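YkuI protein (Bacillus subtilis, PDB 2BAS) carries an EAL domain that binds the second messenger cyclic di-GMP and is probably a phosphodiesterase specific for it. Local coordinates at residues L101-D106 and E262-R267. Residues are numbered along the deposited sequence; the frame is centred on the assembly and turned at random.
Sequences LEADSD and ETFLER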
loop_
_atom_site.group_PDB
_atom_site.type_symbol
_atom_site.label_atom_id
_atom_site.label_comp_id
_atom_site.label_asym_id
_atom_site.label_seq_id
_atom_site.Cartn_x
_atom_site.Cartn_y
_atom_site.Cartn_z
ATOM N N LEU A 101 -9.941 -16.801 33.427
ATOM C CA LEU A 101 -10.142 -16.248 34.774
ATOM C C LEU A 101 -9.144 -16.791 35.810
ATOM O O LEU A 101 -9.011 -16.232 36.899
ATOM C CB LEU A 101 -11.575 -16.495 35.272
ATOM C CG LEU A 101 -12.766 -15.594 34.921
ATOM C CD1 LEU A 101 -14.019 -16.150 35.590
ATOM C CD2 LEU A 101 -12.551 -14.150 35.346
ATOM N N GLU A 102 -8.456 -17.879 35.461
ATOM C CA GLU A 102 -7.462 -18.499 36.337
ATOM C C GLU A 102 -6.035 -18.080 35.989
ATOM O O GLU A 102 -5.177 -17.997 36.864
ATOM C CB GLU A 102 -7.574 -20.030 36.299
ATOM C CG GLU A 102 -8.967 -20.594 36.610
ATOM C CD GLU A 102 -9.506 -20.189 37.979
ATOM O OE1 GLU A 102 -8.782 -20.332 38.993
ATOM O OE2 GLU A 102 -10.671 -19.745 38.036
ATOM N N ALA A 103 -5.787 -17.811 34.713
ATOM C CA ALA A 103 -4.446 -17.449 34.248
ATOM C C ALA A 103 -4.085 -15.975 34.462
ATOM O O ALA A 103 -4.783 -15.244 35.161
ATOM C CB ALA A 103 -4.283 -17.831 32.792
ATOM N N ASP A 104 -2.991 -15.554 33.832
ATOM C CA ASP A 104 -2.459 -14.197 33.953
ATOM C C ASP A 104 -3.442 -13.135 33.457
ATOM O O ASP A 104 -4.061 -13.290 32.403
ATOM C CB ASP A 104 -1.132 -14.090 33.196
ATOM C CG ASP A 104 -0.154 -15.208 33.556
ATOM O OD1 ASP A 104 1.069 -14.961 33.494
ATOM O OD2 ASP A 104 -0.595 -16.327 33.901
ATOM N N SER A 105 -3.554 -12.052 34.225
ATOM C CA SER A 105 -4.524 -10.972 33.998
ATOM C C SER A 105 -4.258 -10.058 32.774
ATOM O O SER A 105 -5.015 -9.113 32.517
ATOM C CB SER A 105 -4.629 -10.135 35.283
ATOM O OG SER A 105 -5.725 -9.240 35.260
ATOM N N ASP A 106 -3.204 -10.345 32.013
ATOM C CA ASP A 106 -2.797 -9.473 30.905
ATOM C C ASP A 106 -2.792 -10.176 29.543
ATOM O O ASP A 106 -2.475 -9.560 28.514
ATOM C CB ASP A 106 -1.409 -8.897 31.183
ATOM C CG ASP A 106 -0.315 -9.954 31.125
ATOM O OD1 ASP A 106 0.646 -9.776 30.345
ATOM O OD2 ASP A 106 -0.421 -10.975 31.842
ATOM N N GLU A 262 -4.544 -27.966 24.833
ATOM C CA GLU A 262 -5.640 -27.712 25.748
ATOM C C GLU A 262 -5.211 -26.928 26.985
ATOM O O GLU A 262 -6.057 -26.556 27.809
ATOM C CB GLU A 262 -6.293 -29.037 26.162
ATOM C CG GLU A 262 -5.355 -30.060 26.826
ATOM C CD GLU A 262 -4.606 -30.968 25.840
ATOM O OE1 GLU A 262 -4.057 -30.472 24.821
ATOM O OE2 GLU A 262 -4.558 -32.194 26.109
ATOM N N THR A 263 -3.904 -26.675 27.111
ATOM C CA THR A 263 -3.375 -26.025 28.310
ATOM C C THR A 263 -2.474 -24.833 28.001
ATOM O O THR A 263 -1.718 -24.845 27.028
ATOM C CB THR A 263 -2.581 -27.018 29.198
ATOM O OG1 THR A 263 -3.183 -28.319 29.138
ATOM C CG2 THR A 263 -2.554 -26.545 30.650
ATOM N N PHE A 264 -2.558 -23.809 28.847
ATOM C CA PHE A 264 -1.682 -22.661 28.740
ATOM C C PHE A 264 -0.243 -23.067 29.023
ATOM O O PHE A 264 0.021 -23.969 29.821
ATOM C CB PHE A 264 -2.124 -21.530 29.669
ATOM C CG PHE A 264 -3.450 -20.920 29.303
ATOM C CD1 PHE A 264 -4.265 -20.372 30.281
ATOM C CD2 PHE A 264 -3.897 -20.908 27.986
ATOM C CE1 PHE A 264 -5.495 -19.803 29.954
ATOM C CE2 PHE A 264 -5.126 -20.352 27.658
ATOM C CZ PHE A 264 -5.924 -19.797 28.643
ATOM N N LEU A 265 0.674 -22.392 28.343
ATOM C CA LEU A 265 2.093 -22.680 28.422
ATOM C C LEU A 265 2.757 -21.698 29.361
ATOM O O LEU A 265 2.134 -20.725 29.785
ATOM C CB LEU A 265 2.713 -22.525 27.029
ATOM C CG LEU A 265 2.080 -23.284 25.862
ATOM C CD1 LEU A 265 2.664 -22.802 24.567
ATOM C CD2 LEU A 265 2.277 -24.795 26.019
ATOM N N GLU A 266 4.020 -21.954 29.684
ATOM C CA GLU A 266 4.838 -20.982 30.400
ATOM C C GLU A 266 4.974 -19.769 29.477
ATOM O O GLU A 266 5.138 -19.916 28.263
ATOM C CB GLU A 266 6.216 -21.568 30.728
ATOM C CG GLU A 266 6.199 -22.782 31.669
ATOM C CD GLU A 266 5.429 -23.983 31.106
ATOM O OE1 GLU A 266 5.353 -24.103 29.841
ATOM O OE2 GLU A 266 4.896 -24.800 31.928
ATOM N N ARG A 267 4.887 -18.572 30.039
ATOM C CA ARG A 267 4.896 -17.368 29.218
ATOM C C ARG A 267 6.217 -17.097 28.492
ATOM O O ARG A 267 6.246 -16.381 27.486
ATOM C CB ARG A 267 4.371 -16.170 30.003
ATOM C CG ARG A 267 2.869 -16.306 30.242
ATOM C CD ARG A 267 2.183 -14.999 30.536
ATOM N NE ARG A 267 2.304 -14.052 29.436
ATOM C CZ ARG A 267 1.691 -12.877 29.409
ATOM N NH1 ARG A 267 0.901 -12.529 30.415
ATOM N NH2 ARG A 267 1.863 -12.055 28.382
#
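Ala103 rests its CB against the Phe264 ring, 3.6 Å from CD1, with CE1 almost as near. The methyl meets the ring obliquely. Tyr56 stacks on the same ring, and Phe100 and Tyr42 also pack against it, so Ala103 adds to a small aromatic cluster. Next, Asp104 reaches toward Arg267 from the opposite direction. Its OD1 lies 3.2 Å from Arg267 CD and forms a long salt bridge to NH1 at 3.9 Å. Both segments are loops of the EAL domain, a TIM-barrel-like fold. Residues 101-106 link helix 82-100 to strand 108-112, a helix-to-strand loop of the barrel. Residues 262-267 lead from strand 249-252 to the long helix 271-311. Asp106 makes the closer charge pair. Its carboxylate lies at the edge of the Arg267 guanidinium, the two planes 22° apart. Asp106 OD1 takes weak hydrogen bonds from Arg267 NH1 at 2.8 Å and Arg267 NH2 at 3.2 Å, and Asp106 OD2 forms a salt bridge with the same NH1. A bend at chi3 (61°) turns the guanidinium toward Asp106. NH2 also bonds Val53 O. An alanine in place of Arg267 would probably leave the two carboxylates without their shared positive charge, and Val53 O without this donor.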